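Local atomic coordinates of beta-galactosidase (Bacillus circulans, PDB entry 4MAD), a protein that probably hydrolyses terminal non-reducing beta-D-galactose residues of beta-D-galactosides, as a member of glycoside hydrolase family 35. Residues T376-E381 with V490-L495; I396-T401 with I454-M459. One frame throughout, in Å; residues are numbered along the deposited sequence.

Contact 1 of 2, residues T376-E381 with V490-L495; sequences TPQKSE and VYPLPL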
ATOM      1  N   THR A 376      -9.523  23.532   5.296  1.00 19.98           N
ATOM      2  CA  THR A 376      -9.144  24.875   5.663  1.00 21.68           C
ATOM      3  C   THR A 376      -8.398  25.445   4.462  1.00 19.83           C
ATOM      4  O   THR A 376      -7.502  24.863   4.012  1.00 21.33           O
ATOM      5  CB  THR A 376      -8.272  24.854   6.884  1.00 21.67           C
ATOM      6  OG1 THR A 376      -8.936  24.131   7.895  1.00 24.67           O
ATOM      7  CG2 THR A 376      -8.022  26.225   7.370  1.00 28.66           C
ATOM      8  N   PRO A 377      -8.848  26.548   3.921  1.00 20.15           N
ATOM      9  CA  PRO A 377      -8.230  27.052   2.706  1.00 20.71           C
ATOM     10  C   PRO A 377      -6.811  27.558   2.926  1.00 21.65           C
ATOM     11  O   PRO A 377      -6.533  28.077   3.947  1.00 21.32           O
ATOM     12  CB  PRO A 377      -9.139  28.201   2.311  1.00 18.55           C
ATOM     13  CG  PRO A 377      -9.613  28.703   3.531  1.00 25.04           C
ATOM     14  CD  PRO A 377      -9.829  27.517   4.409  1.00 22.01           C
ATOM     15  N   GLN A 378      -5.957  27.386   1.938  1.00 17.31           N
ATOM     16  CA  GLN A 378      -4.639  27.958   1.965  1.00 16.20           C
ATOM     17  C   GLN A 378      -4.459  28.710   0.670  1.00 20.03           C
ATOM     18  O   GLN A 378      -5.106  28.433  -0.276  1.00 20.20           O
ATOM     19  CB  GLN A 378      -3.552  26.883   2.097  1.00 18.77           C
ATOM     20  CG  GLN A 378      -3.429  26.196   3.484  1.00 16.26           C
ATOM     21  CD  GLN A 378      -2.396  25.063   3.541  1.00 22.42           C
ATOM     22  OE1 GLN A 378      -2.726  23.968   3.855  1.00 24.68           O
ATOM     23  NE2 GLN A 378      -1.184  25.350   3.255  1.00 15.57           N
ATOM     24  N   LYS A 379      -3.579  29.695   0.669  1.00 19.30           N
ATOM     25  CA  LYS A 379      -3.403  30.542  -0.477  1.00 18.40           C
ATOM     26  C   LYS A 379      -1.971  30.504  -0.987  1.00 16.11           C
ATOM     27  O   LYS A 379      -1.089  30.465  -0.245  1.00 18.37           O
ATOM     28  CB  LYS A 379      -3.808  31.964  -0.117  1.00 20.19           C
ATOM     29  CG  LYS A 379      -5.280  32.100   0.039  1.00 21.82           C
ATOM     30  CD  LYS A 379      -5.705  33.426   0.470  1.00 32.40           C
ATOM     31  CE  LYS A 379      -5.297  34.525  -0.487  1.00 31.14           C
ATOM     32  NZ  LYS A 379      -6.282  34.905  -1.454  1.00 32.94           N
ATOM     33  N   SER A 380      -1.805  30.544  -2.299  1.00 16.52           N
ATOM     34  CA  SER A 380      -0.502  30.660  -2.878  1.00 17.87           C
ATOM     35  C   SER A 380      -0.576  31.321  -4.232  1.00 17.23           C
ATOM     36  O   SER A 380      -1.566  31.276  -4.853  1.00 17.54           O
ATOM     37  CB  SER A 380       0.114  29.266  -2.984  1.00 21.07           C
ATOM     38  OG  SER A 380      -0.635  28.438  -3.811  1.00 21.61           O
ATOM     39  N   GLU A 381       0.509  31.938  -4.635  1.00 19.71           N
ATOM     40  CA  GLU A 381       0.557  32.649  -5.883  1.00 18.20           C
ATOM     41  C   GLU A 381       0.434  31.718  -7.068  1.00 19.89           C
ATOM     42  O   GLU A 381      -0.257  31.989  -7.979  1.00 18.47           O
ATOM     43  CB  GLU A 381       1.786  33.576  -5.964  1.00 19.98           C
ATOM     44  CG  GLU A 381       3.091  32.866  -5.857  1.00 20.74           C
ATOM     45  CD  GLU A 381       3.665  32.836  -4.460  1.00 30.91           C
ATOM     46  OE1 GLU A 381       2.924  33.035  -3.515  1.00 26.42           O
ATOM     47  OE2 GLU A 381       4.845  32.590  -4.332  1.00 25.85           O
ATOM     48  N   VAL A 490      -6.693  26.883  -2.188  1.00 17.79           N
ATOM     49  CA  VAL A 490      -6.718  25.436  -2.282  1.00 17.56           C
ATOM     50  C   VAL A 490      -7.255  24.860  -1.001  1.00 18.48           C
ATOM     51  O   VAL A 490      -7.065  25.419   0.020  1.00 17.04           O
ATOM     52  CB  VAL A 490      -5.354  24.859  -2.543  1.00 18.62           C
ATOM     53  CG1 VAL A 490      -4.729  25.489  -3.730  1.00 18.88           C
ATOM     54  CG2 VAL A 490      -4.541  24.930  -1.337  1.00 20.94           C
ATOM     55  N   TYR A 491      -7.950  23.752  -1.154  1.00 15.34           N
ATOM     56  CA  TYR A 491      -8.552  23.057  -0.078  1.00 15.06           C
ATOM     57  C   TYR A 491      -8.075  21.604  -0.067  1.00 15.81           C
ATOM     58  O   TYR A 491      -8.478  20.822  -0.834  1.00 16.62           O
ATOM     59  CB  TYR A 491     -10.081  23.122  -0.230  1.00 12.37           C
ATOM     60  CG  TYR A 491     -10.662  24.529  -0.446  1.00 15.08           C
ATOM     61  CD1 TYR A 491     -11.115  25.277   0.584  1.00 22.92           C
ATOM     62  CD2 TYR A 491     -10.741  25.078  -1.683  1.00 16.54           C
ATOM     63  CE1 TYR A 491     -11.616  26.565   0.368  1.00 23.47           C
ATOM     64  CE2 TYR A 491     -11.236  26.337  -1.908  1.00 26.14           C
ATOM     65  CZ  TYR A 491     -11.673  27.085  -0.883  1.00 26.12           C
ATOM     66  OH  TYR A 491     -12.174  28.346  -1.088  1.00 29.26           O
ATOM     67  N   PRO A 492      -7.188  21.315   0.832  1.00 18.39           N
ATOM     68  CA  PRO A 492      -6.696  19.965   0.957  1.00 15.95           C
ATOM     69  C   PRO A 492      -7.806  19.087   1.571  1.00 17.76           C
ATOM     70  O   PRO A 492      -8.373  19.446   2.530  1.00 18.40           O
ATOM     71  CB  PRO A 492      -5.526  20.125   1.892  1.00 20.17           C
ATOM     72  CG  PRO A 492      -5.139  21.537   1.773  1.00 20.19           C
ATOM     73  CD  PRO A 492      -6.392  22.242   1.623  1.00 20.09           C
ATOM     74  N   LEU A 493      -8.036  17.914   1.000  1.00 16.88           N
ATOM     75  CA  LEU A 493      -9.095  17.028   1.392  1.00 15.69           C
ATOM     76  C   LEU A 493      -8.569  15.598   1.643  1.00 16.14           C
ATOM     77  O   LEU A 493      -8.710  14.749   0.862  1.00 16.41           O
ATOM     78  CB  LEU A 493     -10.221  17.025   0.351  1.00 15.61           C
ATOM     79  CG  LEU A 493     -10.974  18.328   0.077  1.00 15.66           C
ATOM     80  CD1 LEU A 493     -11.695  18.414  -1.229  1.00 16.26           C
ATOM     81  CD2 LEU A 493     -11.778  18.709   1.170  1.00 18.22           C
ATOM     82  N   PRO A 494      -7.912  15.446   2.767  1.00 16.42           N
ATOM     83  CA  PRO A 494      -7.387  14.166   3.239  1.00 16.76           C
ATOM     84  C   PRO A 494      -8.494  13.219   3.759  1.00 15.48           C
ATOM     85  O   PRO A 494      -8.264  12.077   3.958  1.00 16.61           O
ATOM     86  CB  PRO A 494      -6.485  14.565   4.387  1.00 18.10           C
ATOM     87  CG  PRO A 494      -6.946  15.864   4.798  1.00 17.60           C
ATOM     88  CD  PRO A 494      -7.543  16.555   3.639  1.00 17.83           C
ATOM     89  N   LEU A 495      -9.651  13.786   4.012  1.00 15.47           N
ATOM     90  CA  LEU A 495     -10.836  13.055   4.419  1.00 16.23           C
ATOM     91  C   LEU A 495     -10.605  12.283   5.718  1.00 17.10           C
ATOM     92  O   LEU A 495     -11.145  11.254   5.888  1.00 19.31           O
ATOM     93  CB  LEU A 495     -11.296  12.123   3.330  1.00 15.65           C
ATOM     94  CG  LEU A 495     -11.649  12.697   1.962  1.00 16.29           C
ATOM     95  CD1 LEU A 495     -12.284  11.645   1.134  1.00 20.59           C
ATOM     96  CD2 LEU A 495     -12.523  13.896   2.104  1.00 17.94           C
TER
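Pro-377 and Tyr-491 pack against each other on one face of an antiparallel sheet, while Gln-378 and Val-490 pair on the other. Here strand 378-380 is added as an outer strand beside 488-493, in the all-beta part of the enzyme that follows the barrel. The tyrosine ring is turned obliquely to the proline, with CE1 of Tyr-491 3.5 Å from CB of Pro-377. Its CG lies opposite the carbonyl carbon (chi1 -51°), which brings the CD1-CE1 side of the ring alongside the pyrrolidine, and the phenol OH runs on to hydrogen-bond Glu-399 on strand 395-403. His-372 and Leu-371 of helix 371-374 also touch this ring. Exchanging the tyrosine for an alanine is likely to open a gap beside Pro-377 and to leave Glu-399 without its phenol partner.

On the opposite face the methyl CG2 of Val-490 lies 4.1 Å from CB of Gln-378, so the glutamine meets its neighbour through the root of its chain. In the backbone beneath them Gln-378 and Val-490 form one antiparallel hydrogen-bonded pair: the N of Val-490 donates to O of Gln-378 at 2.9 Å, and the N of Gln-378 returns a bond of 3.0 Å to O of Val-490. Beyond the pair the last touch is O of Thr-376 on CD of Pro-492, 3.7 Å apart; Thr-376, Pro-494 and Leu-495 help line a pocket holding 2-(2-methoxyethoxy)ethanol, probably from the crystallisation liquor. Back at the pair, O of Val-490 has a second, weaker visitor, the CA-H of Pro-377, with CA 3.4 Å from the oxygen.

Contact 2 of 2, residues I396-T401 with I454-M459; sequences IVYETT and IIVENM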
ATOM      1  N   ILE A 396      -7.663  17.243  -3.492  1.00 15.62           N
ATOM      2  CA  ILE A 396      -7.386  18.635  -3.226  1.00 15.50           C
ATOM      3  C   ILE A 396      -8.074  19.474  -4.278  1.00 15.96           C
ATOM      4  O   ILE A 396      -8.062  19.154  -5.400  1.00 14.54           O
ATOM      5  CB  ILE A 396      -5.882  18.900  -3.159  1.00 14.31           C
ATOM      6  CG1 ILE A 396      -5.597  20.366  -2.925  1.00 16.55           C
ATOM      7  CG2 ILE A 396      -5.234  18.475  -4.383  1.00 14.04           C
ATOM      8  CD1 ILE A 396      -4.275  20.617  -2.562  1.00 16.44           C
ATOM      9  N   VAL A 397      -8.689  20.539  -3.836  1.00 16.32           N
ATOM     10  CA  VAL A 397      -9.356  21.405  -4.740  1.00 16.54           C
ATOM     11  C   VAL A 397      -8.513  22.672  -4.922  1.00 17.32           C
ATOM     12  O   VAL A 397      -8.124  23.272  -3.991  1.00 18.23           O
ATOM     13  CB  VAL A 397     -10.722  21.851  -4.227  1.00 17.13           C
ATOM     14  CG1 VAL A 397     -11.347  22.784  -5.152  1.00 18.87           C
ATOM     15  CG2 VAL A 397     -11.606  20.702  -4.012  1.00 21.23           C
ATOM     16  N   TYR A 398      -8.288  23.023  -6.170  1.00 15.84           N
ATOM     17  CA  TYR A 398      -7.537  24.193  -6.552  1.00 17.07           C
ATOM     18  C   TYR A 398      -8.518  25.169  -7.237  1.00 17.88           C
ATOM     19  O   TYR A 398      -9.279  24.780  -8.042  1.00 14.36           O
ATOM     20  CB  TYR A 398      -6.437  23.896  -7.567  1.00 16.35           C
ATOM     21  CG  TYR A 398      -5.252  23.058  -7.126  1.00 20.95           C
ATOM     22  CD1 TYR A 398      -4.074  23.645  -6.707  1.00 17.89           C
ATOM     23  CD2 TYR A 398      -5.265  21.690  -7.215  1.00 18.10           C
ATOM     24  CE1 TYR A 398      -3.006  22.887  -6.353  1.00 16.11           C
ATOM     25  CE2 TYR A 398      -4.201  20.976  -6.867  1.00 18.41           C
ATOM     26  CZ  TYR A 398      -3.066  21.569  -6.428  1.00 16.33           C
ATOM     27  OH  TYR A 398      -2.018  20.852  -6.085  1.00 18.58           O
ATOM     28  N   GLU A 399      -8.486  26.425  -6.832  1.00 17.13           N
ATOM     29  CA  GLU A 399      -9.496  27.367  -7.229  1.00 19.49           C
ATOM     30  C   GLU A 399      -8.869  28.749  -7.546  1.00 18.54           C
ATOM     31  O   GLU A 399      -8.051  29.217  -6.819  1.00 19.32           O
ATOM     32  CB  GLU A 399     -10.486  27.461  -6.088  1.00 21.34           C
ATOM     33  CG  GLU A 399     -11.516  28.485  -6.082  1.00 29.18           C
ATOM     34  CD  GLU A 399     -12.532  28.240  -4.934  1.00 36.88           C
ATOM     35  OE1 GLU A 399     -12.525  28.969  -3.952  1.00 36.16           O
ATOM     36  OE2 GLU A 399     -13.267  27.262  -4.990  1.00 34.32           O
ATOM     37  N   THR A 400      -9.268  29.347  -8.652  1.00 19.05           N
ATOM     38  CA  THR A 400      -8.779  30.659  -9.034  1.00 22.15           C
ATOM     39  C   THR A 400      -9.814  31.349  -9.874  1.00 23.53           C
ATOM     40  O   THR A 400     -10.624  30.707 -10.482  1.00 21.53           O
ATOM     41  CB  THR A 400      -7.466  30.612  -9.810  1.00 22.59           C
ATOM     42  OG1 THR A 400      -6.849  31.904  -9.858  1.00 22.85           O
ATOM     43  CG2 THR A 400      -7.706  30.134 -11.177  1.00 23.02           C
ATOM     44  N   THR A 401      -9.735  32.673  -9.909  1.00 21.56           N
ATOM     45  CA  THR A 401     -10.608  33.464 -10.723  1.00 21.74           C
ATOM     46  C   THR A 401      -9.899  34.045 -11.938  1.00 21.41           C
ATOM     47  O   THR A 401      -8.925  34.673 -11.829  1.00 25.83           O
ATOM     48  CB  THR A 401     -11.264  34.621  -9.945  1.00 26.62           C
ATOM     49  OG1 THR A 401     -11.845  34.150  -8.727  1.00 28.92           O
ATOM     50  CG2 THR A 401     -12.334  35.255 -10.775  1.00 24.68           C
ATOM     51  N   ILE A 454     -10.554  22.905  -9.833  1.00 15.39           N
ATOM     52  CA  ILE A 454     -10.073  21.615 -10.270  1.00 17.15           C
ATOM     53  C   ILE A 454      -9.965  20.716  -9.042  1.00 15.23           C
ATOM     54  O   ILE A 454      -9.295  21.037  -8.147  1.00 15.54           O
ATOM     55  CB  ILE A 454      -8.727  21.743 -10.927  1.00 15.89           C
ATOM     56  CG1 ILE A 454      -8.812  22.739 -12.071  1.00 17.09           C
ATOM     57  CG2 ILE A 454      -8.266  20.452 -11.454  1.00 15.76           C
ATOM     58  CD1 ILE A 454      -7.564  22.906 -12.911  1.00 21.74           C
ATOM     59  N   ILE A 455     -10.665  19.601  -9.083  1.00 15.83           N
ATOM     60  CA  ILE A 455     -10.620  18.617  -8.025  1.00 16.08           C
ATOM     61  C   ILE A 455      -9.661  17.506  -8.394  1.00 15.06           C
ATOM     62  O   ILE A 455      -9.948  16.727  -9.236  1.00 18.26           O
ATOM     63  CB  ILE A 455     -12.008  17.939  -7.728  1.00 13.61           C
ATOM     64  CG1 ILE A 455     -13.086  18.995  -7.586  1.00 17.17           C
ATOM     65  CG2 ILE A 455     -11.915  17.133  -6.473  1.00 18.22           C
ATOM     66  CD1 ILE A 455     -14.429  18.480  -7.317  1.00 17.70           C
ATOM     67  N   VAL A 456      -8.558  17.429  -7.689  1.00 15.06           N
ATOM     68  CA  VAL A 456      -7.499  16.542  -8.046  1.00 15.18           C
ATOM     69  C   VAL A 456      -7.428  15.354  -7.080  1.00 15.78           C
ATOM     70  O   VAL A 456      -7.546  15.543  -5.906  1.00 16.77           O
ATOM     71  CB  VAL A 456      -6.144  17.239  -8.121  1.00 15.40           C
ATOM     72  CG1 VAL A 456      -5.101  16.254  -8.520  1.00 15.20           C
ATOM     73  CG2 VAL A 456      -6.190  18.374  -9.064  1.00 18.97           C
ATOM     74  N   GLU A 457      -7.248  14.164  -7.637  1.00 14.81           N
ATOM     75  CA  GLU A 457      -7.073  12.987  -6.859  1.00 17.79           C
ATOM     76  C   GLU A 457      -5.627  12.505  -6.945  1.00 14.11           C
ATOM     77  O   GLU A 457      -5.128  12.326  -7.991  1.00 13.25           O
ATOM     78  CB  GLU A 457      -7.977  11.853  -7.309  1.00 16.31           C
ATOM     79  CG  GLU A 457      -7.970  10.697  -6.378  1.00 17.40           C
ATOM     80  CD  GLU A 457      -8.879   9.525  -6.821  1.00 23.59           C
ATOM     81  OE1 GLU A 457      -9.483   9.607  -7.869  1.00 22.68           O
ATOM     82  OE2 GLU A 457      -8.966   8.544  -6.106  1.00 21.60           O
ATOM     83  N   ASN A 458      -5.015  12.284  -5.784  1.00 14.26           N
ATOM     84  CA  ASN A 458      -3.764  11.576  -5.645  1.00 15.82           C
ATOM     85  C   ASN A 458      -4.201  10.123  -5.631  1.00 14.49           C
ATOM     86  O   ASN A 458      -4.732   9.680  -4.668  1.00 13.56           O
ATOM     87  CB  ASN A 458      -3.111  11.841  -4.273  1.00 14.01           C
ATOM     88  CG  ASN A 458      -1.970  10.876  -3.915  1.00 13.55           C
ATOM     89  OD1 ASN A 458      -1.694   9.949  -4.576  1.00 16.04           O
ATOM     90  ND2 ASN A 458      -1.388  11.089  -2.781  1.00 19.95           N
ATOM     91  N   MET A 459      -3.936   9.414  -6.709  1.00 13.01           N
ATOM     92  CA  MET A 459      -4.374   8.041  -6.885  1.00 15.05           C
ATOM     93  C   MET A 459      -3.398   6.997  -6.327  1.00 16.44           C
ATOM     94  O   MET A 459      -3.577   5.844  -6.508  1.00 16.05           O
ATOM     95  CB  MET A 459      -4.665   7.778  -8.351  1.00 15.54           C
ATOM     96  CG  MET A 459      -5.739   8.625  -8.932  1.00 15.62           C
ATOM     97  SD  MET A 459      -6.033   8.320 -10.672  1.00 26.68           S
ATOM     98  CE  MET A 459      -6.868   6.825 -10.582  1.00 22.84           C
TER
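The carbonyl O of Ile-454 receives two groups from strand 396-401: the N-H of Tyr-398, with N 3.0 Å from that O in a nearly straight bond (170° at the hydrogen), and the CA-H of Val-397, whose CA is 3.4 Å from the same oxygen. The N of Ile-454 in turn gives a 2.9 Å bond to O of Tyr-398. Ile-396 and Val-456 form a second antiparallel hydrogen-bonded pair, its shorter bond running 2.9 Å from N of Val-456 to O of Ile-396.

The phenol ring of Tyr-398 shares a face of the sheet with Ile-396, Ile-454 and Val-456. Its CG stands anti to the carbonyl carbon (chi1 -68°), carrying the CD2-CE2 edge to Val-456, whose CG2 is 3.9 Å from CD2 of Tyr-398. CG1 of Ile-396, from the same strand, lies over one face of the ring, toward its rim. Ile-396 and Val-456 run alongside each other in the same direction, CG2 of Ile-396 4.0 Å from CB of Val-456. On the reverse face CG2 of Val-397 meets CG1 of Ile-455 at 4.2 Å.

In this six-stranded antiparallel sheet of the first all-beta domain, strand 488-493 flanks 396-401 and strand 419-424 lies beyond 454-457. The Tyr-398 hydroxyl bonds Leu-384 O and Ile-474 N. Because the cross-strand polar bonds are all main-chain ones, the register is probably fixed mainly by the backbone, with the side chains contributing apolar packing.

Overall arrangement
The chain first builds the eight-stranded barrel, then strand 357-366 and helix 371-374, and enters this sheet at 376-381. It next lays down 396-401, and 52 residues later 454-459 returns beside it, closing the loop of contact 2. Strand 488-493 comes last and inserts between 378-380 and 395-403, so contact 1 closes a longer loop of 108 residues within which contact 2 is nested. The two centres are about 9 Å apart and join directly: N of Tyr-491 lies 2.9 Å from O of Val-397, a probable hydrogen bond. Past contact 2, Glu-457 forms salt bridges with Lys-537 and Arg-549, which tie this sheet to the neighbouring eight-stranded one.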